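Local coordinates for capsular polysaccharide biosynthesis protein (Burkholderia pseudomallei, PDB 4BQN) that probably acts as an acetyltransferase in capsular polysaccharide biosynthesis and binds coenzyme A, at residues D162-R167 with S181-I186; L93-M98 with R208-R213; V107-G112 with Y197-P202. The protein carries 1 engineered substitution. All blocks are in the same frame, centred on the assembly; numbering follows the deposited sequence.

Contact 1 (D162-R167 with S181-I186); sequences DELKTR and SVTDFI. With COA (coenzyme A), chain C.
Leu-164 and Thr-183 meet side by side, their side chains running past each other in opposite directions. CB of Leu-164 lies 3.9 Å from OG1 of Thr-183, and CD1 of Leu-164 reaches CG2 of Thr-183 at 4.1 Å. The two leucine methyls divide the work. CD1 also touches Ile-186 CD1 at 4.2 Å, whereas CD2 turns to the adenine of coenzyme A and comes 3.8 Å from N6A. A branched aliphatic residue therefore serves both the helix junction and the ligand pocket. On the solvent side, the aliphatic stem of Lys-165 passes more loosely by the threonine methyl; in the conformer described, its amine runs outward. Threonine suits this place because its methyl can pack while its hydroxyl is hydrogen-bonded to Gln-96.

Next to Leu-164, Glu-163 and Arg-167 of the same helix hold the nucleotide. In the conformer described, NE of Arg-167 donates to phosphate oxygen O2A of coenzyme A at 2.8 Å in a nearly straight bond (168°), and C5A of the adenine stands 3.3 Å above the guanidinium plane, over its centre. Glu-163 positions that group: its OE1, met on the anti side, forms a salt bridge with Arg-167 NH1 at 2.9 Å, and its carbonyl O accepts from the same nitrogen, which sits above the carbonyl plane. With the bond to O2A, these two hold the guanidinium flat against the adenine.

Helix 153-167 thus ends between the ligand and the start of helix 183-189; Trp-100 touches both Leu-164 and Ile-186, while Val-182 and Phe-185 pack on helix 204-217.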
# COMPACT_ATOMS: atom_id res chain seq x y z
N ASP A 162 -8.91 5.10 10.68
CA ASP A 162 -10.29 4.62 10.53
C ASP A 162 -10.49 3.74 9.30
O ASP A 162 -11.25 2.78 9.34
CB ASP A 162 -11.27 5.78 10.46
CG ASP A 162 -11.41 6.52 11.78
OD1 ASP A 162 -10.93 6.01 12.81
OD2 ASP A 162 -12.00 7.61 11.76
N GLU A 163 -9.81 4.07 8.20
CA GLU A 163 -9.91 3.24 6.99
C GLU A 163 -9.39 1.82 7.23
O GLU A 163 -9.94 0.85 6.71
CB GLU A 163 -9.14 3.88 5.84
CG GLU A 163 -9.81 5.12 5.28
CD GLU A 163 -11.18 4.85 4.68
OE1 GLU A 163 -11.32 3.93 3.85
OE2 GLU A 163 -12.13 5.55 5.04
N LEU A 164 -8.30 1.71 8.00
CA LEU A 164 -7.78 0.40 8.38
C LEU A 164 -8.73 -0.32 9.33
O LEU A 164 -9.02 -1.50 9.15
CB LEU A 164 -6.39 0.53 8.98
CG LEU A 164 -5.27 1.01 8.04
CD1 LEU A 164 -3.97 1.19 8.79
CD2 LEU A 164 -5.08 0.02 6.89
N LYS A 165 -9.24 0.38 10.34
CA LYS A 165 -10.15 -0.24 11.30
C LYS A 165 -11.45 -0.71 10.64
O LYS A 165 -11.96 -1.78 10.98
CB LYS A 165 -10.42 0.70 12.47
CG LYS A 165 -9.21 0.88 13.38
CD LYS A 165 -9.52 1.82 14.54
CE LYS A 165 -8.35 1.96 15.48
NZ LYS A 165 -8.65 2.91 16.60
N THR A 166 -11.98 0.07 9.69
CA THR A 166 -13.18 -0.34 8.94
C THR A 166 -12.89 -1.65 8.19
O THR A 166 -13.71 -2.58 8.20
CB THR A 166 -13.59 0.76 7.94
OG1 THR A 166 -14.10 1.88 8.67
CG2 THR A 166 -14.67 0.27 6.96
N ARG A 167 -11.73 -1.72 7.55
CA ARG A 167 -11.39 -2.88 6.75
C ARG A 167 -11.10 -4.12 7.58
O ARG A 167 -11.23 -5.24 7.08
CB ARG A 167 -10.25 -2.57 5.79
CG ARG A 167 -10.77 -1.90 4.54
CD ARG A 167 -9.63 -1.49 3.62
NE ARG A 167 -10.12 -0.75 2.46
CZ ARG A 167 -10.48 0.53 2.49
NH1 ARG A 167 -10.40 1.22 3.62
NH2 ARG A 167 -10.91 1.13 1.39
N SER A 181 -2.89 -7.85 11.90
CA SER A 181 -2.83 -6.42 11.56
C SER A 181 -1.76 -5.67 12.35
O SER A 181 -1.29 -6.14 13.39
CB SER A 181 -4.17 -5.74 11.81
OG SER A 181 -5.20 -6.30 11.02
N VAL A 182 -1.41 -4.49 11.85
CA VAL A 182 -0.39 -3.63 12.48
C VAL A 182 -0.87 -2.18 12.60
O VAL A 182 -0.06 -1.26 12.63
CB VAL A 182 0.96 -3.67 11.73
CG1 VAL A 182 1.68 -4.98 11.98
CG2 VAL A 182 0.78 -3.43 10.23
N THR A 183 -2.18 -1.99 12.75
CA THR A 183 -2.76 -0.64 12.79
C THR A 183 -2.18 0.24 13.91
O THR A 183 -1.80 1.39 13.67
CB THR A 183 -4.29 -0.71 12.90
OG1 THR A 183 -4.79 -1.53 11.84
CG2 THR A 183 -4.90 0.70 12.80
N ASP A 184 -2.12 -0.30 15.14
CA ASP A 184 -1.63 0.49 16.27
C ASP A 184 -0.16 0.83 16.09
O ASP A 184 0.27 1.94 16.41
CB ASP A 184 -1.84 -0.28 17.59
CG ASP A 184 -3.30 -0.58 17.88
OD1 ASP A 184 -4.17 0.25 17.56
OD2 ASP A 184 -3.59 -1.67 18.43
N PHE A 185 0.60 -0.11 15.56
CA PHE A 185 2.00 0.11 15.25
C PHE A 185 2.18 1.26 14.25
O PHE A 185 3.01 2.14 14.44
CB PHE A 185 2.64 -1.18 14.71
CG PHE A 185 4.08 -1.02 14.34
CD1 PHE A 185 5.07 -1.07 15.32
CD2 PHE A 185 4.45 -0.76 13.02
CE1 PHE A 185 6.40 -0.91 14.99
CE2 PHE A 185 5.79 -0.59 12.68
CZ PHE A 185 6.76 -0.66 13.67
N ILE A 186 1.40 1.24 13.18
CA ILE A 186 1.53 2.29 12.17
C ILE A 186 1.27 3.68 12.78
O ILE A 186 2.09 4.59 12.63
CB ILE A 186 0.63 2.05 10.95
CG1 ILE A 186 1.08 0.78 10.20
CG2 ILE A 186 0.67 3.26 10.01
CD1 ILE A 186 0.08 0.27 9.17
N1A COA C . -7.59 3.68 2.77
C2A COA C . -8.04 4.20 1.60
N3A COA C . -8.19 3.46 0.48
C4A COA C . -7.90 2.14 0.52
C5A COA C . -7.42 1.52 1.75
C6A COA C . -7.27 2.38 2.91
N6A COA C . -6.82 1.87 4.08
N7A COA C . -7.21 0.20 1.50
C8A COA C . -7.55 -0.00 0.20
N9A COA C . -7.93 1.16 -0.38
C1B COA C . -8.43 1.37 -1.74
C2B COA C . -7.80 0.49 -2.81
O2B COA C . -6.60 1.09 -3.31
C3B COA C . -8.93 0.47 -3.83
O3B COA C . -8.90 1.74 -4.51
P3B COA C . -9.75 2.02 -5.85
O7A COA C . -9.27 3.38 -6.28
O8A COA C . -9.34 0.92 -6.79
O9A COA C . -11.21 1.96 -5.45
C4B COA C . -10.18 0.42 -2.96
O4B COA C . -9.80 0.97 -1.69
C5B COA C . -10.75 -0.99 -2.76
O5B COA C . -9.70 -1.79 -2.23
P1A COA C . -9.93 -2.78 -1.01
O1A COA C . -8.57 -3.32 -0.65
O2A COA C . -10.72 -2.11 0.08
O3A COA C . -10.86 -3.96 -1.55
P2A COA C . -10.77 -5.04 -2.74
O4A COA C . -11.87 -4.72 -3.72
O5A COA C . -10.80 -6.38 -2.06
O6A COA C . -9.37 -4.82 -3.47
CBP COA C . -7.02 -4.77 -3.95
CCP COA C . -8.11 -5.36 -3.05
CDP COA C . -5.65 -5.30 -3.55
CEP COA C . -7.29 -5.23 -5.37
CAP COA C . -7.10 -3.22 -3.81
OAP COA C . -6.65 -2.83 -2.51
C9P COA C . -6.36 -2.38 -4.84
O9P COA C . -6.89 -2.12 -5.92
N8P COA C . -5.16 -1.89 -4.52
C7P COA C . -4.41 -1.02 -5.42
C6P COA C . -3.76 -1.73 -6.60
C5P COA C . -2.77 -2.73 -6.06
O5P COA C . -3.10 -3.88 -5.83
N4P COA C . -1.55 -2.27 -5.86
C3P COA C . -0.50 -3.11 -5.35
C2P COA C . 0.06 -2.50 -4.09
S1P COA C . 0.86 -3.77 -3.19

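Contact 2 (L93-M98 with R208-R213); sequences LSVQYM and REIAAR. With COA (coenzyme A), chain C.
Ile-210 reaches from its helix to two residues of the 93-98 segment, Val-95 and Met-98, and accounts for the helix's whole share of the contact. Its CB already lies 4.0 Å from the sulfur SD of Met-98. From there the branches part. CG2 meets the methyl CE of Met-98 at 3.7 Å, while CG1, placed anti to the backbone N (chi1 -169°), goes the other way and lies 3.8 Å from CG1 of Val-95. The terminal CD1 remains over that same valine methyl at 4.1 Å. Beta-branching lets one residue fill both sites at once, and the flexible thioether of Met-98, bent at its last torsion in the conformer described, can fold its methyl against the isoleucine.

Strand 91-94 is the outermost strand, within this chain, of a four-stranded parallel sheet, and Val-95 follows directly beyond its end. Helix 204-217 is thereby joined to the edge of an alpha/beta core; Val-95 also touches Leu-64 of the adjacent strand, and Ala-211 on another side of the helix packs on helix 15-24. Further along the helix surface, Arg-213 grips OE2 of Glu-209 side-on, NH2 at 2.9 Å and NE at 3.1 Å, one turn apart.

Tyr-97, between the two packing residues in sequence, serves the ligand instead. Coenzyme A places its hydroxyl OAP over one ring face, 3.2 Å from CE2 of the tyrosine, and N8P of its pantetheine arm donates to Tyr-97 OH at 3.1 Å, with an N-H...O angle of 147°.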
# COMPACT_ATOMS: atom_id res chain seq x y z
N LEU A 93 -5.08 -17.80 7.27
CA LEU A 93 -4.96 -16.61 8.11
C LEU A 93 -4.93 -15.38 7.25
O LEU A 93 -4.09 -15.26 6.32
CB LEU A 93 -3.69 -16.67 8.97
CG LEU A 93 -3.68 -17.67 10.12
CD1 LEU A 93 -2.28 -17.76 10.71
CD2 LEU A 93 -4.69 -17.27 11.19
N SER A 94 -5.86 -14.47 7.51
CA SER A 94 -5.87 -13.21 6.77
C SER A 94 -4.92 -12.18 7.36
O SER A 94 -4.76 -12.05 8.59
CB SER A 94 -7.28 -12.66 6.64
OG SER A 94 -7.89 -12.57 7.92
N VAL A 95 -4.29 -11.46 6.44
CA VAL A 95 -3.31 -10.43 6.73
C VAL A 95 -3.81 -9.10 6.18
O VAL A 95 -4.25 -9.01 5.03
CB VAL A 95 -1.96 -10.76 6.06
CG1 VAL A 95 -0.92 -9.69 6.37
CG2 VAL A 95 -1.48 -12.13 6.52
N GLN A 96 -3.70 -8.07 7.02
CA GLN A 96 -4.08 -6.73 6.67
C GLN A 96 -3.48 -6.28 5.33
O GLN A 96 -2.30 -6.54 5.06
CB GLN A 96 -3.58 -5.80 7.77
CG GLN A 96 -3.84 -4.32 7.55
CD GLN A 96 -3.52 -3.54 8.81
OE1 GLN A 96 -2.42 -3.65 9.34
NE2 GLN A 96 -4.50 -2.78 9.32
N TYR A 97 -4.30 -5.61 4.52
CA TYR A 97 -3.82 -4.90 3.35
C TYR A 97 -3.36 -3.53 3.84
O TYR A 97 -4.16 -2.71 4.33
CB TYR A 97 -4.91 -4.78 2.29
CG TYR A 97 -4.46 -3.98 1.10
CD1 TYR A 97 -3.43 -4.44 0.27
CD2 TYR A 97 -5.02 -2.73 0.83
CE1 TYR A 97 -3.00 -3.70 -0.82
CE2 TYR A 97 -4.60 -1.98 -0.26
CZ TYR A 97 -3.58 -2.46 -1.07
OH TYR A 97 -3.16 -1.75 -2.16
N MET A 98 -2.06 -3.28 3.75
CA MET A 98 -1.49 -2.10 4.37
C MET A 98 -1.54 -0.91 3.39
O MET A 98 -0.85 -0.90 2.38
CB MET A 98 -0.05 -2.39 4.80
CG MET A 98 0.03 -3.47 5.85
SD MET A 98 1.70 -4.10 6.14
CE MET A 98 1.82 -5.30 4.80
N ARG A 208 8.89 -6.07 8.06
CA ARG A 208 9.37 -6.89 9.18
C ARG A 208 8.31 -6.99 10.26
O ARG A 208 8.08 -8.06 10.83
CB ARG A 208 10.66 -6.34 9.76
CG ARG A 208 11.86 -6.50 8.84
CD ARG A 208 13.15 -6.22 9.59
NE ARG A 208 13.24 -4.86 10.10
CZ ARG A 208 13.80 -3.83 9.45
NH1 ARG A 208 14.27 -3.98 8.21
NH2 ARG A 208 13.87 -2.64 10.03
N GLU A 209 7.66 -5.86 10.56
CA GLU A 209 6.67 -5.86 11.64
C GLU A 209 5.49 -6.78 11.33
O GLU A 209 5.09 -7.59 12.18
CB GLU A 209 6.18 -4.44 11.96
CG GLU A 209 5.57 -4.35 13.35
CD GLU A 209 6.58 -4.59 14.46
OE1 GLU A 209 7.77 -4.22 14.31
OE2 GLU A 209 6.19 -5.16 15.51
N ILE A 210 4.94 -6.69 10.12
CA ILE A 210 3.80 -7.55 9.77
C ILE A 210 4.22 -9.02 9.70
O ILE A 210 3.47 -9.89 10.15
CB ILE A 210 3.06 -7.08 8.48
CG1 ILE A 210 1.73 -7.80 8.28
CG2 ILE A 210 3.92 -7.22 7.24
CD1 ILE A 210 0.71 -7.45 9.33
N ALA A 211 5.41 -9.30 9.18
CA ALA A 211 5.93 -10.68 9.17
C ALA A 211 6.05 -11.21 10.61
O ALA A 211 5.71 -12.36 10.88
CB ALA A 211 7.26 -10.74 8.46
N ALA A 212 6.53 -10.38 11.53
CA ALA A 212 6.59 -10.76 12.94
C ALA A 212 5.20 -11.12 13.48
O ALA A 212 5.05 -12.13 14.18
CB ALA A 212 7.23 -9.66 13.77
N ARG A 213 4.18 -10.32 13.15
CA ARG A 213 2.83 -10.61 13.64
C ARG A 213 2.30 -11.91 13.05
O ARG A 213 1.57 -12.64 13.72
CB ARG A 213 1.86 -9.46 13.41
CG ARG A 213 2.34 -8.07 13.85
CD ARG A 213 2.94 -8.02 15.25
NE ARG A 213 3.50 -6.69 15.52
CZ ARG A 213 2.79 -5.61 15.88
NH1 ARG A 213 1.47 -5.69 16.06
NH2 ARG A 213 3.43 -4.46 16.08
N1A COA C . -7.59 3.68 2.77
C2A COA C . -8.04 4.20 1.60
N3A COA C . -8.19 3.46 0.48
C4A COA C . -7.90 2.14 0.52
C5A COA C . -7.42 1.52 1.75
C6A COA C . -7.27 2.38 2.91
N6A COA C . -6.82 1.87 4.08
N7A COA C . -7.21 0.20 1.50
C8A COA C . -7.55 -0.00 0.20
N9A COA C . -7.93 1.16 -0.38
C1B COA C . -8.43 1.37 -1.74
C2B COA C . -7.80 0.49 -2.81
O2B COA C . -6.60 1.09 -3.31
C3B COA C . -8.93 0.47 -3.83
O3B COA C . -8.90 1.74 -4.51
P3B COA C . -9.75 2.02 -5.85
O7A COA C . -9.27 3.38 -6.28
O8A COA C . -9.34 0.92 -6.79
O9A COA C . -11.21 1.96 -5.45
C4B COA C . -10.18 0.42 -2.96
O4B COA C . -9.80 0.97 -1.69
C5B COA C . -10.75 -0.99 -2.76
O5B COA C . -9.70 -1.79 -2.23
P1A COA C . -9.93 -2.78 -1.01
O1A COA C . -8.57 -3.32 -0.65
O2A COA C . -10.72 -2.11 0.08
O3A COA C . -10.86 -3.96 -1.55
P2A COA C . -10.77 -5.04 -2.74
O4A COA C . -11.87 -4.72 -3.72
O5A COA C . -10.80 -6.38 -2.06
O6A COA C . -9.37 -4.82 -3.47
CBP COA C . -7.02 -4.77 -3.95
CCP COA C . -8.11 -5.36 -3.05
CDP COA C . -5.65 -5.30 -3.55
CEP COA C . -7.29 -5.23 -5.37
CAP COA C . -7.10 -3.22 -3.81
OAP COA C . -6.65 -2.83 -2.51
C9P COA C . -6.36 -2.38 -4.84
O9P COA C . -6.89 -2.12 -5.92
N8P COA C . -5.16 -1.89 -4.52
C7P COA C . -4.41 -1.02 -5.42
C6P COA C . -3.76 -1.73 -6.60
C5P COA C . -2.77 -2.73 -6.06
O5P COA C . -3.10 -3.88 -5.83
N4P COA C . -1.55 -2.27 -5.86
C3P COA C . -0.50 -3.11 -5.35
C2P COA C . 0.06 -2.50 -4.09
S1P COA C . 0.86 -3.77 -3.19

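Contact 3 (V107-G112 with Y197-P202); sequences VNSPYG and YTMNHP. With COA (coenzyme A), chain C.
Met-199 pushes its side chain against Asn-108 and Ser-109 and has by far the most surface buried here. CG starts between the backbone N and the carbonyl carbon (chi1 62°), and the chain then runs extended, which carries its tip to the other segment. There, in the conformers described, CE lies 3.5 Å from Asn-108 OD1 and 3.5 Å from Ser-109 OG, while SD comes 3.8 Å from the carbonyl O of Val-107. A long unbranched thioether suits such a place, because it can pack against polar atoms without needing a hydrogen bond from them.

Met-199 occupies the second position of a type I beta turn, Thr-198 to His-201, which overlaps an ST turn: Thr-198 OG1 accepts from Asn-200 N. Across from it, strand 107-108 pairs antiparallel with strand 121-122. The CB of Asn-108 points away from Met-199, yet the two side chains cross at about a right angle, bringing the amide to the thioether. OD1 is tied down by Ser-109 N at 2.8 Å, the donor tilted 19° from the carbonyl plane. Ser-109 OG is hydrogen-bonded to Gly-119 O, so both polar atoms beside the methyl have partners.

The turn's next residues face coenzyme A. Asn-200 CG lies 3.5 Å from C2P, next to the thiol end, with its OD1 hydrogen-bonded to Tyr-120. His-201 presents its ring edge to C2P and touches Cys-14, a residue seen covalently bound to coenzyme A in a structure of this protein.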
# COMPACT_ATOMS: atom_id res chain seq x y z
N VAL A 107 -1.43 12.05 -2.93
CA VAL A 107 -1.11 11.01 -3.91
C VAL A 107 -2.17 9.92 -3.92
O VAL A 107 -2.61 9.47 -2.87
CB VAL A 107 0.30 10.40 -3.65
CG1 VAL A 107 0.61 9.24 -4.59
CG2 VAL A 107 1.38 11.47 -3.75
N ASN A 108 -2.55 9.47 -5.10
CA ASN A 108 -3.39 8.29 -5.23
C ASN A 108 -3.03 7.58 -6.54
O ASN A 108 -1.94 7.78 -7.06
CB ASN A 108 -4.87 8.64 -5.08
CG ASN A 108 -5.66 7.49 -4.48
OD1 ASN A 108 -5.88 6.47 -5.13
ND2 ASN A 108 -6.05 7.62 -3.22
N SER A 109 -3.92 6.74 -7.04
CA SER A 109 -3.68 6.09 -8.32
C SER A 109 -4.87 6.41 -9.21
O SER A 109 -5.98 6.64 -8.72
CB SER A 109 -3.51 4.59 -8.13
OG SER A 109 -2.39 4.35 -7.30
N PRO A 110 -4.64 6.46 -10.53
CA PRO A 110 -5.70 6.82 -11.47
C PRO A 110 -6.92 5.93 -11.32
O PRO A 110 -6.79 4.70 -11.17
CB PRO A 110 -5.07 6.57 -12.84
CG PRO A 110 -3.60 6.66 -12.63
CD PRO A 110 -3.33 6.26 -11.21
N TYR A 111 -8.09 6.56 -11.33
CA TYR A 111 -9.36 5.86 -11.48
C TYR A 111 -10.06 6.52 -12.66
O TYR A 111 -10.19 7.74 -12.71
CB TYR A 111 -10.24 6.00 -10.23
CG TYR A 111 -11.65 5.44 -10.43
CD1 TYR A 111 -12.68 6.23 -10.96
CD2 TYR A 111 -11.93 4.13 -10.10
CE1 TYR A 111 -13.96 5.72 -11.16
CE2 TYR A 111 -13.20 3.60 -10.30
CZ TYR A 111 -14.21 4.40 -10.82
OH TYR A 111 -15.48 3.88 -11.00
N GLY A 112 -10.51 5.71 -13.61
CA GLY A 112 -11.19 6.22 -14.81
C GLY A 112 -10.30 6.95 -15.80
O GLY A 112 -10.80 7.54 -16.76
N TYR A 197 6.75 3.80 1.52
CA TYR A 197 7.33 4.54 0.39
C TYR A 197 6.25 5.14 -0.53
O TYR A 197 6.46 6.18 -1.17
CB TYR A 197 8.19 3.59 -0.44
CG TYR A 197 9.48 3.18 0.20
CD1 TYR A 197 10.39 4.12 0.68
CD2 TYR A 197 9.82 1.82 0.29
CE1 TYR A 197 11.59 3.74 1.26
CE2 TYR A 197 11.03 1.42 0.86
CZ TYR A 197 11.92 2.38 1.34
OH TYR A 197 13.13 2.03 1.90
N THR A 198 5.12 4.44 -0.64
CA THR A 198 3.91 4.93 -1.30
C THR A 198 2.76 4.45 -0.44
O THR A 198 2.97 3.62 0.48
CB THR A 198 3.69 4.35 -2.70
OG1 THR A 198 3.26 2.99 -2.54
CG2 THR A 198 4.98 4.38 -3.54
N MET A 199 1.55 4.95 -0.69
CA MET A 199 0.40 4.60 0.13
C MET A 199 0.23 3.10 0.34
O MET A 199 -0.33 2.67 1.34
CB MET A 199 -0.88 5.17 -0.47
CG MET A 199 -1.24 4.66 -1.86
SD MET A 199 -2.59 5.66 -2.50
CE MET A 199 -3.06 4.69 -3.93
N ASN A 200 0.67 2.29 -0.64
CA ASN A 200 0.47 0.84 -0.52
C ASN A 200 1.76 0.02 -0.67
O ASN A 200 1.72 -1.19 -0.89
CB ASN A 200 -0.65 0.38 -1.46
CG ASN A 200 -0.39 0.79 -2.89
OD1 ASN A 200 0.76 0.94 -3.28
ND2 ASN A 200 -1.46 1.02 -3.66
N HIS A 201 2.90 0.69 -0.49
CA HIS A 201 4.19 0.01 -0.47
C HIS A 201 4.91 0.24 0.85
O HIS A 201 5.67 1.20 1.00
CB HIS A 201 5.10 0.47 -1.62
CG HIS A 201 4.69 -0.04 -2.97
ND1 HIS A 201 5.38 0.31 -4.11
CD2 HIS A 201 3.67 -0.83 -3.38
CE1 HIS A 201 4.82 -0.26 -5.16
NE2 HIS A 201 3.78 -0.97 -4.74
N PRO A 202 4.68 -0.65 1.83
CA PRO A 202 5.44 -0.62 3.09
C PRO A 202 6.94 -0.66 2.89
O PRO A 202 7.44 -1.33 1.97
CB PRO A 202 4.97 -1.91 3.79
CG PRO A 202 3.58 -2.10 3.27
CD PRO A 202 3.61 -1.66 1.84
N1A COA C . -7.59 3.68 2.77
C2A COA C . -8.04 4.20 1.60
N3A COA C . -8.19 3.46 0.48
C4A COA C . -7.90 2.14 0.52
C5A COA C . -7.42 1.52 1.75
C6A COA C . -7.27 2.38 2.91
N6A COA C . -6.82 1.87 4.08
N7A COA C . -7.21 0.20 1.50
C8A COA C . -7.55 -0.00 0.20
N9A COA C . -7.93 1.16 -0.38
C1B COA C . -8.43 1.37 -1.74
C2B COA C . -7.80 0.49 -2.81
O2B COA C . -6.60 1.09 -3.31
C3B COA C . -8.93 0.47 -3.83
O3B COA C . -8.90 1.74 -4.51
P3B COA C . -9.75 2.02 -5.85
O7A COA C . -9.27 3.38 -6.28
O8A COA C . -9.34 0.92 -6.79
O9A COA C . -11.21 1.96 -5.45
C4B COA C . -10.18 0.42 -2.96
O4B COA C . -9.80 0.97 -1.69
C5B COA C . -10.75 -0.99 -2.76
O5B COA C . -9.70 -1.79 -2.23
P1A COA C . -9.93 -2.78 -1.01
O1A COA C . -8.57 -3.32 -0.65
O2A COA C . -10.72 -2.11 0.08
O3A COA C . -10.86 -3.96 -1.55
P2A COA C . -10.77 -5.04 -2.74
O4A COA C . -11.87 -4.72 -3.72
O5A COA C . -10.80 -6.38 -2.06
O6A COA C . -9.37 -4.82 -3.47
CBP COA C . -7.02 -4.77 -3.95
CCP COA C . -8.11 -5.36 -3.05
CDP COA C . -5.65 -5.30 -3.55
CEP COA C . -7.29 -5.23 -5.37
CAP COA C . -7.10 -3.22 -3.81
OAP COA C . -6.65 -2.83 -2.51
C9P COA C . -6.36 -2.38 -4.84
O9P COA C . -6.89 -2.12 -5.92
N8P COA C . -5.16 -1.89 -4.52
C7P COA C . -4.41 -1.02 -5.42
C6P COA C . -3.76 -1.73 -6.60
C5P COA C . -2.77 -2.73 -6.06
O5P COA C . -3.10 -3.88 -5.83
N4P COA C . -1.55 -2.27 -5.86
C3P COA C . -0.50 -3.11 -5.35
C2P COA C . 0.06 -2.50 -4.09
S1P COA C . 0.86 -3.77 -3.19

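How the contacts relate
From the N terminus, the chain first gives 93-98, at the end of the parallel sheet's edge strand, then 107-112, which starts in a short antiparallel pair. Next come 162-167 and 181-186, whose contact 1 closes the shortest loop, 13 residues without helix or strand. The turn 197-202 then closes contact 3 around it, and helix 204-217 closes contact 2 outermost, so the three loops nest and none cross. Contacts 1 and 2 touch directly through Gln-96 and Arg-213, and contacts 2 and 3 meet where Tyr-97 and Met-98 pack on Asn-200 and Pro-202. Contacts 1 and 3 stay about 7 Å apart at their nearest atoms but share coenzyme A.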